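Local coordinates for putative hydroxymethylglutaryl-CoA synthase (Streptococcus mutans, PDB 3SQZ), which probably catalyses the condensation of acetyl-CoA with acetoacetyl-CoA to 3-hydroxy-3-methylglutaryl-CoA, and binds coenzyme A, at residues I37-I42 against R201-H206; T82-T87 against S114-S119; V108-E113 against S138-E143; G333-L338 against T351-K356. All coordinates share one frame; numbering follows the deposited sequence.

Interaction 1: residues I37-I42 against R201-H206; sequences IGIDKI and RILILH
At one end of this contact the R201 guanidinium grips the D40 carboxylate side-on. NE reaches D40 OD1 and NH2 reaches D40 OD2, each bond 2.9 Å long, with the two planes only 16° apart; both oxygens are met on their syn sides. OD1 also takes the backbone N of R201 on its anti lone pair. CG anti to the backbone N (chi1 -175°) sets the D40 carboxylate there. K41 runs alongside R201, and a water accepts from both K41 NZ and R201 NH2; the lysine forms a salt bridge with D101.

Among backbone bonds, L205 N gives to I37 O and I39 N to L203 O at 2.8 Å. I39 O accepts from both L203 N and I202 N: the consecutive residues I202 and L203 lie opposite the single I39, a classic beta bulge between antiparallel strands of the thiolase-fold sheet. G38 CA closes on L203 O at 3.2 Å in a CA-H...O contact.

I202 CG1 and CD1 cover D40 O, a buried carbonyl oxygen with no partner in the model. Apolar contacts join I202 CD1 to I42 CG1 at 4.0 Å, the side chains nearly perpendicular, and I39 CD1 to L203 CD2. L152 of helix 147-161 touches I39 and L205.

Interaction 2: residues T82-T87 against S114-S119; sequences TDDVVT and SSVDQS
V85, in the first turn of helix 85-94, meets the loop 114-119 through S114 and V116. Its CB points at the loop and stands 3.7 Å from the backbone O of S114. From there CG1, placed between the backbone N and the carbonyl carbon (chi1 60°), comes to 3.5 Å from S114 O and also meets V116 CG1 at 3.9 Å, the two valine side chains passing antiparallel. The other branch, CG2, turns to T112, just ahead of the loop.

V116 adds two further contacts. Its CG1 comes to 3.8 Å from D84 OD2, the aspartate and the valine crossing at about a right angle, and its CG2 lies against V86 CG2 at 4.3 Å. The polar link between the segments is a water that accepts from V85 N and donates to S114 O, so a helix-start amide and a loop carbonyl share one bridge.

D84 has two tasks. OD1 accepts from T87 N at 3.0 Å, while OD2 carries a salt bridge to R417 and a hydrogen bond from Y419 on strand 416-421. S114 OG is held by D173 and I174, and R417 and Y419 also touch V116, so that the C-terminal strand packs over this junction.

In return for the D84 bond, T87 OG1 accepts from D84 N at 2.8 Å and donates a hydrogen bond to D83 OD1. The reciprocal D84 and T87 bonds form the capping box that opens helix 85-94, here covered by the loop following the predicted catalytic residue E113.

Interaction 3: residues V108-E113 against S138-E143; sequences VILATE and SFEMKE
The F139 ring lies beside I109, with the two side chains pointing the same way. I109 CG1 approaches F139 CZ at 3.7 Å, obliquely to the ring, and I109 CG2 is near CE1; at the ring's edge, in its plane, sits M141 CE. F139 is brought alongside I109 with CG between its backbone N and carbonyl carbon (chi1 62°). M141, with an extended chain, crosses I109 obliquely and brings CG to 3.9 Å from I109 CG2. The other flat group, the E140 carboxylate, is on the opposite side of the sheet with L110: OE1 is 4.0 Å from L110 CD2, and OE2 is 3.7 Å from T112 CG2, just beyond. OE1 is held by G122 N, while OE2 and T112 O share a water that donates to both.

The backbones run parallel, their axes 23° apart. F139 N gives to V108 O, L110 N to F139 O, and M141 N to L110 O at 2.8 Å; a longer bond, 3.3 Å, joins T112 N to M141 O.

This is the pairing of a beta-alpha-beta unit, whose helix 122-129 covers the side of V108, L110 and S138 through A123. Helix 147-161 packs on the other side, with A151 against I109 and Y154 against F139. Strand 137-141 ends the sheet within the chain, whereas 105-111 is flanked by 166-175 and leads through T112 to E113, a predicted proton donor/acceptor.

Interaction 4: residues G333-L338 against T351-K356; sequences GDKIAL and TGTLVK
T351 leans on the backbone of I336 and A337: its CB is 3.4 Å from I336 O, and CG2 is turned to A337 CA. That placement follows from OG1 sitting between the backbone N and the carbonyl carbon (chi1 67°), with CG2 beside the N. T351 CA also makes a CA-H...O contact with I336 O, and L338 CD1 approaches the same CA.

G352 pairs with I336 in both directions. I336 N gives to G352 O at 2.9 Å, nearly along the carbonyl axis, and G352 N gives back to I336 O. L338 CD1 also comes near G352 N.

T353 sits on the face shared with K335, the two side chains side by side and pointing the same way. T353 OG1 is 3.5 Å from K335 CG, and its other branch, CG2, reaches G333 CA at 3.7 Å. H206 of strand 203-213 packs against T351 and T353.

L354 ends the pairing with two main-chain bonds, donating from N to D334 O and accepting at O from G333 N. Its side chain crosses I336 obliquely, with L354 CG 4.1 Å from I336 CD1. L324 of helix 315-326 touches both residues, placing them against the helix, while L203 meets L354 from the neighbouring strand.

The alternating hydrogen-bonded and non-hydrogen-bonded pairs, with axes at 152°, are those of an antiparallel beta hairpin, strands 335-342 and 346-354, within the C-terminal half of the thiolase fold.

How the interactions relate
Three of the four contacts are strand pairings in one mixed sheet. Interactions 1 and 4, both mostly buried, are neighbours, their centres 9 Å apart: I204 N and T353 O, and I202 O and V355 N, are probable hydrogen bonds between strands 203-213 and 346-354. Interaction 3 lies farther along the sheet, parallel where the other two are antiparallel, and is only partly buried. Interaction 2, also mostly buried, instead packs a helix start on a loop with apolar contacts and a bridging water. It touches interaction 3, S115 CB meeting E140 OE2. Interaction 1 alone adds a salt bridge across its segments.

Interaction 1: residues I37-I42 against R201-H206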
loop_
_atom_site.group_PDB
_atom_site.type_symbol
_atom_site.label_atom_id
_atom_site.label_comp_id
_atom_site.label_asym_id
_atom_site.label_seq_id
_atom_site.Cartn_x
_atom_site.Cartn_y
_atom_site.Cartn_z
ATOM N N ILE A 37 -19.686 0.021 -9.721
ATOM C CA ILE A 37 -19.105 -0.627 -8.557
ATOM C C ILE A 37 -17.700 -0.078 -8.390
ATOM O O ILE A 37 -16.982 0.106 -9.372
ATOM C CB ILE A 37 -19.005 -2.158 -8.759
ATOM C CG1 ILE A 37 -20.356 -2.746 -9.183
ATOM C CG2 ILE A 37 -18.443 -2.838 -7.505
ATOM C CD1 ILE A 37 -21.418 -2.714 -8.131
ATOM N N GLY A 38 -17.277 0.160 -7.158
ATOM C CA GLY A 38 -15.911 0.594 -6.972
ATOM C C GLY A 38 -15.558 0.959 -5.560
ATOM O O GLY A 38 -16.160 0.474 -4.599
ATOM N N ILE A 39 -14.556 1.828 -5.450
ATOM C CA ILE A 39 -14.019 2.247 -4.172
ATOM C C ILE A 39 -14.866 3.378 -3.606
ATOM O O ILE A 39 -14.954 4.472 -4.180
ATOM C CB ILE A 39 -12.549 2.695 -4.305
ATOM C CG1 ILE A 39 -11.681 1.555 -4.865
ATOM C CG2 ILE A 39 -12.012 3.179 -2.961
ATOM C CD1 ILE A 39 -10.284 1.984 -5.276
ATOM N N ASP A 40 -15.495 3.098 -2.472
ATOM C CA ASP A 40 -16.373 4.045 -1.806
ATOM C C ASP A 40 -15.621 4.902 -0.796
ATOM O O ASP A 40 -15.901 6.093 -0.662
ATOM C CB ASP A 40 -17.489 3.280 -1.100
ATOM C CG ASP A 40 -18.518 4.184 -0.476
ATOM O OD1 ASP A 40 -19.105 5.023 -1.197
ATOM O OD2 ASP A 40 -18.751 4.049 0.740
ATOM N N LYS A 41 -14.704 4.273 -0.063
ATOM C CA LYS A 41 -13.910 4.951 0.955
ATOM C C LYS A 41 -12.514 4.356 0.975
ATOM O O LYS A 41 -12.342 3.165 0.688
ATOM C CB LYS A 41 -14.566 4.848 2.340
ATOM C CG LYS A 41 -15.856 5.676 2.442
ATOM C CD LYS A 41 -16.478 5.675 3.831
ATOM C CE LYS A 41 -17.098 4.322 4.157
ATOM N NZ LYS A 41 -18.004 4.385 5.356
ATOM N N ILE A 42 -11.529 5.192 1.303
ATOM C CA ILE A 42 -10.140 4.783 1.469
ATOM C C ILE A 42 -9.644 5.246 2.832
ATOM O O ILE A 42 -9.754 6.430 3.162
ATOM C CB ILE A 42 -9.216 5.385 0.381
ATOM C CG1 ILE A 42 -9.714 5.054 -1.026
ATOM C CG2 ILE A 42 -7.792 4.906 0.576
ATOM C CD1 ILE A 42 -9.002 5.814 -2.134
ATOM N N ARG A 201 -18.515 6.241 -3.784
ATOM C CA ARG A 201 -18.382 7.687 -3.688
ATOM C C ARG A 201 -17.038 8.242 -4.153
ATOM O O ARG A 201 -16.906 9.456 -4.272
ATOM C CB ARG A 201 -18.725 8.156 -2.274
ATOM C CG ARG A 201 -20.218 8.114 -2.015
ATOM C CD ARG A 201 -20.584 8.377 -0.579
ATOM N NE ARG A 201 -20.143 7.287 0.280
ATOM C CZ ARG A 201 -20.337 7.246 1.591
ATOM N NH1 ARG A 201 -20.961 8.245 2.207
ATOM N NH2 ARG A 201 -19.904 6.206 2.285
ATOM N N ILE A 202 -16.062 7.381 -4.433
ATOM C CA ILE A 202 -14.760 7.862 -4.891
ATOM C C ILE A 202 -14.428 7.457 -6.325
ATOM O O ILE A 202 -14.288 8.324 -7.191
ATOM C CB ILE A 202 -13.598 7.463 -3.951
ATOM C CG1 ILE A 202 -13.835 8.018 -2.544
ATOM C CG2 ILE A 202 -12.263 7.950 -4.516
ATOM C CD1 ILE A 202 -12.797 7.570 -1.532
ATOM N N LEU A 203 -14.312 6.152 -6.585
ATOM C CA LEU A 203 -13.782 5.694 -7.861
ATOM C C LEU A 203 -14.571 4.505 -8.385
ATOM O O LEU A 203 -14.592 3.439 -7.762
ATOM C CB LEU A 203 -12.303 5.305 -7.729
ATOM C CG LEU A 203 -11.522 5.125 -9.035
ATOM C CD1 LEU A 203 -11.211 6.475 -9.674
ATOM C CD2 LEU A 203 -10.240 4.319 -8.813
ATOM N N ILE A 204 -15.193 4.677 -9.543
ATOM C CA ILE A 204 -15.823 3.563 -10.237
ATOM C C ILE A 204 -14.738 2.729 -10.900
ATOM O O ILE A 204 -13.889 3.265 -11.615
ATOM C CB ILE A 204 -16.779 4.080 -11.321
ATOM C CG1 ILE A 204 -17.906 4.892 -10.681
ATOM C CG2 ILE A 204 -17.352 2.928 -12.133
ATOM C CD1 ILE A 204 -18.574 5.864 -11.628
ATOM N N LEU A 205 -14.759 1.420 -10.660
ATOM C CA LEU A 205 -13.774 0.523 -11.255
ATOM C C LEU A 205 -14.314 -0.060 -12.549
ATOM O O LEU A 205 -15.486 -0.421 -12.641
ATOM C CB LEU A 205 -13.428 -0.606 -10.287
ATOM C CG LEU A 205 -12.701 -0.181 -9.014
ATOM C CD1 LEU A 205 -12.593 -1.347 -8.044
ATOM C CD2 LEU A 205 -11.330 0.371 -9.350
ATOM N N HIS A 206 -13.460 -0.142 -13.561
ATOM C CA HIS A 206 -13.890 -0.661 -14.854
ATOM C C HIS A 206 -13.402 -2.073 -15.110
ATOM O O HIS A 206 -12.528 -2.568 -14.417
ATOM C CB HIS A 206 -13.465 0.294 -15.956
ATOM C CG HIS A 206 -14.084 1.648 -15.806
ATOM N ND1 HIS A 206 -13.354 2.789 -15.556
ATOM C CD2 HIS A 206 -15.383 2.026 -15.813
ATOM C CE1 HIS A 206 -14.174 3.820 -15.448
ATOM N NE2 HIS A 206 -15.410 3.383 -15.602
HETATM O O HOH W 1 -18.300 -0.408 -12.223
HETATM O O HOH W 2 -20.394 5.989 5.088
#

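Interaction 2: residues T82-T87 against S114-S119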
loop_
_atom_site.group_PDB
_atom_site.type_symbol
_atom_site.label_atom_id
_atom_site.label_comp_id
_atom_site.label_asym_id
_atom_site.label_seq_id
_atom_site.Cartn_x
_atom_site.Cartn_y
_atom_site.Cartn_z
ATOM N N THR A 82 5.034 -4.254 18.287
ATOM C CA THR A 82 3.637 -4.344 18.690
ATOM C C THR A 82 2.664 -3.750 17.661
ATOM O O THR A 82 1.452 -3.764 17.874
ATOM C CB THR A 82 3.426 -3.670 20.044
ATOM O OG1 THR A 82 3.885 -2.321 19.940
ATOM C CG2 THR A 82 4.215 -4.383 21.139
ATOM N N ASP A 83 3.189 -3.245 16.545
ATOM C CA ASP A 83 2.350 -2.696 15.475
ATOM C C ASP A 83 2.721 -3.465 14.207
ATOM O O ASP A 83 3.763 -3.206 13.601
ATOM C CB ASP A 83 2.639 -1.197 15.308
ATOM C CG ASP A 83 1.416 -0.374 14.868
ATOM O OD1 ASP A 83 0.360 -0.941 14.502
ATOM O OD2 ASP A 83 1.528 0.873 14.881
ATOM N N ASP A 84 1.882 -4.424 13.822
ATOM C CA ASP A 84 2.208 -5.349 12.739
ATOM C C ASP A 84 1.182 -5.275 11.616
ATOM O O ASP A 84 0.366 -4.348 11.563
ATOM C CB ASP A 84 2.344 -6.784 13.275
ATOM C CG ASP A 84 1.031 -7.375 13.739
ATOM O OD1 ASP A 84 -0.023 -6.715 13.643
ATOM O OD2 ASP A 84 1.068 -8.543 14.191
ATOM N N VAL A 85 1.222 -6.249 10.708
ATOM C CA VAL A 85 0.298 -6.251 9.582
ATOM C C VAL A 85 -1.163 -6.177 10.034
ATOM O O VAL A 85 -1.985 -5.487 9.428
ATOM C CB VAL A 85 0.531 -7.506 8.678
ATOM C CG1 VAL A 85 0.327 -8.820 9.453
ATOM C CG2 VAL A 85 -0.360 -7.462 7.441
ATOM N N VAL A 86 -1.485 -6.904 11.096
ATOM C CA VAL A 86 -2.853 -6.976 11.592
ATOM C C VAL A 86 -3.309 -5.663 12.204
ATOM O O VAL A 86 -4.406 -5.176 11.911
ATOM C CB VAL A 86 -2.994 -8.112 12.627
ATOM C CG1 VAL A 86 -4.307 -8.016 13.380
ATOM C CG2 VAL A 86 -2.864 -9.459 11.942
ATOM N N THR A 87 -2.482 -5.090 13.069
ATOM C CA THR A 87 -2.890 -3.869 13.751
ATOM C C THR A 87 -2.965 -2.687 12.795
ATOM O O THR A 87 -3.876 -1.868 12.896
ATOM C CB THR A 87 -1.991 -3.558 14.948
ATOM O OG1 THR A 87 -0.644 -3.430 14.500
ATOM C CG2 THR A 87 -2.065 -4.685 15.962
ATOM N N SER A 114 3.754 -9.587 4.486
ATOM C CA SER A 114 4.316 -9.462 5.832
ATOM C C SER A 114 3.505 -10.297 6.823
ATOM O O SER A 114 3.275 -9.888 7.965
ATOM C CB SER A 114 4.289 -7.989 6.275
ATOM O OG SER A 114 4.993 -7.156 5.365
ATOM N N SER A 115 3.069 -11.474 6.387
ATOM C CA SER A 115 2.186 -12.300 7.206
ATOM C C SER A 115 2.812 -12.726 8.523
ATOM O O SER A 115 4.038 -12.839 8.645
ATOM C CB SER A 115 1.729 -13.530 6.424
ATOM O OG SER A 115 2.817 -14.370 6.087
ATOM N N VAL A 116 1.951 -12.953 9.505
ATOM C CA VAL A 116 2.384 -13.361 10.836
ATOM C C VAL A 116 1.971 -14.798 11.178
ATOM O O VAL A 116 2.269 -15.273 12.272
ATOM C CB VAL A 116 1.908 -12.367 11.929
ATOM C CG1 VAL A 116 2.584 -11.025 11.719
ATOM C CG2 VAL A 116 0.382 -12.236 11.934
ATOM N N ASP A 117 1.296 -15.483 10.249
ATOM C CA ASP A 117 1.036 -16.917 10.369
ATOM C C ASP A 117 1.098 -17.509 8.984
ATOM O O ASP A 117 0.830 -16.813 8.004
ATOM C CB ASP A 117 -0.338 -17.193 11.003
ATOM C CG ASP A 117 -0.413 -18.577 11.642
ATOM O OD1 ASP A 117 0.071 -18.710 12.782
ATOM O OD2 ASP A 117 -0.953 -19.524 11.003
ATOM N N GLN A 118 1.422 -18.796 8.910
ATOM C CA GLN A 118 1.505 -19.493 7.627
ATOM C C GLN A 118 0.185 -20.148 7.235
ATOM O O GLN A 118 0.014 -20.558 6.085
ATOM C CB GLN A 118 2.630 -20.523 7.661
ATOM C CG GLN A 118 3.980 -19.853 7.828
ATOM C CD GLN A 118 4.205 -18.818 6.749
ATOM O OE1 GLN A 118 4.191 -19.149 5.564
ATOM N NE2 GLN A 118 4.383 -17.559 7.142
ATOM N N SER A 119 -0.736 -20.236 8.195
ATOM C CA SER A 119 -2.031 -20.881 7.992
ATOM C C SER A 119 -3.178 -19.888 8.183
ATOM O O SER A 119 -3.994 -19.679 7.287
ATOM C CB SER A 119 -2.184 -22.062 8.958
ATOM O OG SER A 119 -3.486 -22.618 8.892
HETATM O O HOH W 3 3.573 -7.892 10.125
#

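Interaction 3: residues V108-E113 against S138-E143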
loop_
_atom_site.group_PDB
_atom_site.type_symbol
_atom_site.label_atom_id
_atom_site.label_comp_id
_atom_site.label_asym_id
_atom_site.label_seq_id
_atom_site.Cartn_x
_atom_site.Cartn_y
_atom_site.Cartn_z
ATOM N N VAL A 108 -13.701 -10.079 3.628
ATOM C CA VAL A 108 -12.567 -9.306 4.120
ATOM C C VAL A 108 -11.319 -9.953 3.537
ATOM O O VAL A 108 -11.068 -11.145 3.767
ATOM C CB VAL A 108 -12.497 -9.355 5.658
ATOM C CG1 VAL A 108 -11.289 -8.561 6.161
ATOM C CG2 VAL A 108 -13.791 -8.829 6.292
ATOM N N ILE A 109 -10.559 -9.193 2.755
ATOM C CA ILE A 109 -9.366 -9.716 2.104
ATOM C C ILE A 109 -8.158 -8.921 2.576
ATOM O O ILE A 109 -8.131 -7.687 2.451
ATOM C CB ILE A 109 -9.429 -9.614 0.564
ATOM C CG1 ILE A 109 -10.743 -10.202 0.030
ATOM C CG2 ILE A 109 -8.219 -10.296 -0.053
ATOM C CD1 ILE A 109 -10.918 -10.041 -1.477
ATOM N N LEU A 110 -7.153 -9.617 3.099
ATOM C CA LEU A 110 -5.886 -8.999 3.465
ATOM C C LEU A 110 -4.837 -9.338 2.420
ATOM O O LEU A 110 -4.478 -10.509 2.263
ATOM C CB LEU A 110 -5.429 -9.504 4.833
ATOM C CG LEU A 110 -4.016 -9.067 5.246
ATOM C CD1 LEU A 110 -3.875 -7.552 5.344
ATOM C CD2 LEU A 110 -3.619 -9.742 6.554
ATOM N N ALA A 111 -4.376 -8.321 1.701
ATOM C CA ALA A 111 -3.235 -8.440 0.800
ATOM C C ALA A 111 -1.983 -8.061 1.581
ATOM O O ALA A 111 -1.936 -6.989 2.191
ATOM C CB ALA A 111 -3.422 -7.515 -0.392
ATOM N N THR A 112 -0.993 -8.949 1.602
ATOM C CA THR A 112 0.215 -8.684 2.362
ATOM C C THR A 112 1.338 -9.598 1.905
ATOM O O THR A 112 1.088 -10.676 1.355
ATOM C CB THR A 112 -0.018 -8.873 3.893
ATOM O OG1 THR A 112 1.126 -8.415 4.619
ATOM C CG2 THR A 112 -0.270 -10.345 4.247
ATOM N N GLU A 113 2.572 -9.166 2.152
ATOM C CA GLU A 113 3.726 -10.056 2.106
ATOM C C GLU A 113 4.461 -10.030 3.445
ATOM O O GLU A 113 5.619 -10.442 3.533
ATOM C CB GLU A 113 4.659 -9.726 0.932
ATOM C CG GLU A 113 5.154 -8.293 0.904
ATOM C CD GLU A 113 6.213 -8.055 -0.154
ATOM O OE1 GLU A 113 7.338 -8.566 0.022
ATOM O OE2 GLU A 113 5.921 -7.349 -1.157
ATOM N N SER A 138 -13.191 -14.582 4.976
ATOM C CA SER A 138 -11.996 -13.809 5.291
ATOM C C SER A 138 -10.789 -14.629 4.868
ATOM O O SER A 138 -10.710 -15.831 5.169
ATOM C CB SER A 138 -11.926 -13.563 6.794
ATOM O OG SER A 138 -13.062 -12.862 7.266
ATOM N N PHE A 139 -9.854 -14.008 4.155
ATOM C CA PHE A 139 -8.651 -14.711 3.735
ATOM C C PHE A 139 -7.579 -13.706 3.321
ATOM O O PHE A 139 -7.830 -12.499 3.220
ATOM C CB PHE A 139 -8.959 -15.722 2.605
ATOM C CG PHE A 139 -9.476 -15.080 1.364
ATOM C CD1 PHE A 139 -8.599 -14.719 0.350
ATOM C CD2 PHE A 139 -10.827 -14.809 1.214
ATOM C CE1 PHE A 139 -9.056 -14.086 -0.782
ATOM C CE2 PHE A 139 -11.296 -14.168 0.078
ATOM C CZ PHE A 139 -10.408 -13.811 -0.920
ATOM N N GLU A 140 -6.393 -14.229 3.052
ATOM C CA GLU A 140 -5.238 -13.455 2.656
ATOM C C GLU A 140 -4.906 -13.743 1.196
ATOM O O GLU A 140 -5.110 -14.868 0.719
ATOM C CB GLU A 140 -4.085 -13.924 3.527
ATOM C CG GLU A 140 -3.036 -12.947 3.917
ATOM C CD GLU A 140 -2.077 -13.531 4.943
ATOM O OE1 GLU A 140 -2.358 -13.520 6.161
ATOM O OE2 GLU A 140 -1.014 -13.978 4.519
ATOM N N MET A 141 -4.388 -12.734 0.499
ATOM C CA MET A 141 -3.770 -12.929 -0.807
ATOM C C MET A 141 -2.298 -12.571 -0.740
ATOM O O MET A 141 -1.905 -11.637 -0.034
ATOM C CB MET A 141 -4.440 -12.069 -1.869
ATOM C CG MET A 141 -5.842 -12.482 -2.224
ATOM S SD MET A 141 -6.394 -11.384 -3.544
ATOM C CE MET A 141 -7.964 -12.109 -3.975
ATOM N N LYS A 142 -1.491 -13.299 -1.501
ATOM C CA LYS A 142 -0.051 -13.088 -1.536
ATOM C C LYS A 142 0.471 -13.130 -2.959
ATOM O O LYS A 142 0.255 -14.104 -3.687
ATOM C CB LYS A 142 0.682 -14.163 -0.724
ATOM C CG LYS A 142 2.203 -14.009 -0.734
ATOM C CD LYS A 142 2.921 -15.330 -0.453
ATOM C CE LYS A 142 2.670 -15.844 0.954
ATOM N NZ LYS A 142 3.154 -17.245 1.118
ATOM N N GLU A 143 1.181 -12.067 -3.324
ATOM C CA GLU A 143 2.044 -12.009 -4.498
ATOM C C GLU A 143 2.752 -10.668 -4.398
ATOM O O GLU A 143 2.329 -9.663 -4.998
ATOM C CB GLU A 143 1.282 -12.170 -5.817
ATOM C CG GLU A 143 2.056 -11.859 -7.106
ATOM C CD GLU A 143 3.568 -12.042 -7.055
ATOM O OE1 GLU A 143 4.093 -13.058 -6.548
ATOM O OE2 GLU A 143 4.255 -11.126 -7.576
HETATM O O HOH W 4 1.230 -10.000 -1.397
HETATM O O HOH W 5 0.866 -13.262 2.600
#

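Interaction 4: residues G333-L338 against T351-K356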
loop_
_atom_site.group_PDB
_atom_site.type_symbol
_atom_site.label_atom_id
_atom_site.label_comp_id
_atom_site.label_asym_id
_atom_site.label_seq_id
_atom_site.Cartn_x
_atom_site.Cartn_y
_atom_site.Cartn_z
ATOM N N GLY A 333 -15.548 12.456 -13.316
ATOM C CA GLY A 333 -15.539 11.999 -14.687
ATOM C C GLY A 333 -14.151 11.803 -15.251
ATOM O O GLY A 333 -14.005 11.165 -16.283
ATOM N N ASP A 334 -13.130 12.354 -14.595
ATOM C CA ASP A 334 -11.755 12.072 -14.998
ATOM C C ASP A 334 -11.448 10.595 -14.784
ATOM O O ASP A 334 -11.870 9.995 -13.785
ATOM C CB ASP A 334 -10.762 12.892 -14.175
ATOM C CG ASP A 334 -10.599 14.321 -14.665
ATOM O OD1 ASP A 334 -10.983 14.635 -15.811
ATOM O OD2 ASP A 334 -10.035 15.129 -13.888
ATOM N N LYS A 335 -10.684 10.028 -15.711
ATOM C CA LYS A 335 -10.253 8.643 -15.606
ATOM C C LYS A 335 -8.811 8.562 -15.155
ATOM O O LYS A 335 -7.976 9.394 -15.510
ATOM C CB LYS A 335 -10.400 7.929 -16.948
ATOM C CG LYS A 335 -11.832 7.819 -17.417
ATOM C CD LYS A 335 -11.932 6.985 -18.684
ATOM C CE LYS A 335 -12.044 7.863 -19.921
ATOM N NZ LYS A 335 -13.339 8.600 -19.940
ATOM N N ILE A 336 -8.530 7.540 -14.358
ATOM C CA ILE A 336 -7.202 7.313 -13.819
ATOM C C ILE A 336 -6.762 5.923 -14.240
ATOM O O ILE A 336 -7.541 4.970 -14.163
ATOM C CB ILE A 336 -7.213 7.400 -12.276
ATOM C CG1 ILE A 336 -7.660 8.799 -11.844
ATOM C CG2 ILE A 336 -5.838 7.073 -11.694
ATOM C CD1 ILE A 336 -7.848 8.948 -10.359
ATOM N N ALA A 337 -5.526 5.813 -14.718
ATOM C CA ALA A 337 -4.931 4.516 -15.023
ATOM C C ALA A 337 -3.965 4.159 -13.911
ATOM O O ALA A 337 -3.232 5.022 -13.416
ATOM C CB ALA A 337 -4.209 4.559 -16.355
ATOM N N LEU A 338 -3.965 2.887 -13.530
ATOM C CA LEU A 338 -3.134 2.402 -12.440
ATOM C C LEU A 338 -2.279 1.221 -12.904
ATOM O O LEU A 338 -2.781 0.290 -13.552
ATOM C CB LEU A 338 -4.003 1.989 -11.248
ATOM C CG LEU A 338 -4.837 3.117 -10.626
ATOM C CD1 LEU A 338 -6.257 3.142 -11.184
ATOM C CD2 LEU A 338 -4.857 2.992 -9.116
ATOM N N THR A 351 -8.191 0.562 -14.461
ATOM C CA THR A 351 -8.596 1.958 -14.529
ATOM C C THR A 351 -9.834 2.213 -13.700
ATOM O O THR A 351 -10.566 1.290 -13.326
ATOM C CB THR A 351 -8.919 2.389 -15.962
ATOM O OG1 THR A 351 -10.097 1.703 -16.400
ATOM C CG2 THR A 351 -7.761 2.098 -16.906
ATOM N N GLY A 352 -10.092 3.490 -13.450
ATOM C CA GLY A 352 -11.290 3.898 -12.748
ATOM C C GLY A 352 -11.679 5.315 -13.112
ATOM O O GLY A 352 -10.885 6.064 -13.688
ATOM N N THR A 353 -12.905 5.686 -12.764
ATOM C CA THR A 353 -13.425 7.021 -13.046
ATOM C C THR A 353 -13.852 7.688 -11.748
ATOM O O THR A 353 -14.541 7.083 -10.922
ATOM C CB THR A 353 -14.636 6.958 -14.001
ATOM O OG1 THR A 353 -14.202 6.461 -15.268
ATOM C CG2 THR A 353 -15.246 8.342 -14.200
ATOM N N LEU A 354 -13.429 8.935 -11.562
ATOM C CA LEU A 354 -13.783 9.677 -10.355
ATOM C C LEU A 354 -15.257 10.044 -10.302
ATOM O O LEU A 354 -15.854 10.431 -11.308
ATOM C CB LEU A 354 -12.943 10.940 -10.237
ATOM C CG LEU A 354 -11.496 10.694 -9.823
ATOM C CD1 LEU A 354 -10.676 11.967 -9.974
ATOM C CD2 LEU A 354 -11.425 10.176 -8.388
ATOM N N VAL A 355 -15.817 9.958 -9.103
ATOM C CA VAL A 355 -17.219 10.233 -8.849
ATOM C C VAL A 355 -17.390 11.625 -8.249
ATOM O O VAL A 355 -16.624 12.039 -7.381
ATOM C CB VAL A 355 -17.776 9.175 -7.872
ATOM C CG1 VAL A 355 -19.225 9.447 -7.524
ATOM C CG2 VAL A 355 -17.619 7.787 -8.478
ATOM N N LYS A 356 -18.390 12.347 -8.735
ATOM C CA LYS A 356 -18.769 13.629 -8.168
ATOM C C LYS A 356 -18.924 13.515 -6.651
ATOM O O LYS A 356 -19.635 12.639 -6.143
ATOM C CB LYS A 356 -20.086 14.061 -8.802
ATOM C CG LYS A 356 -20.720 15.289 -8.209
ATOM C CD LYS A 356 -21.983 15.630 -8.974
ATOM C CE LYS A 356 -22.672 16.839 -8.384
ATOM N NZ LYS A 356 -23.780 17.264 -9.279
#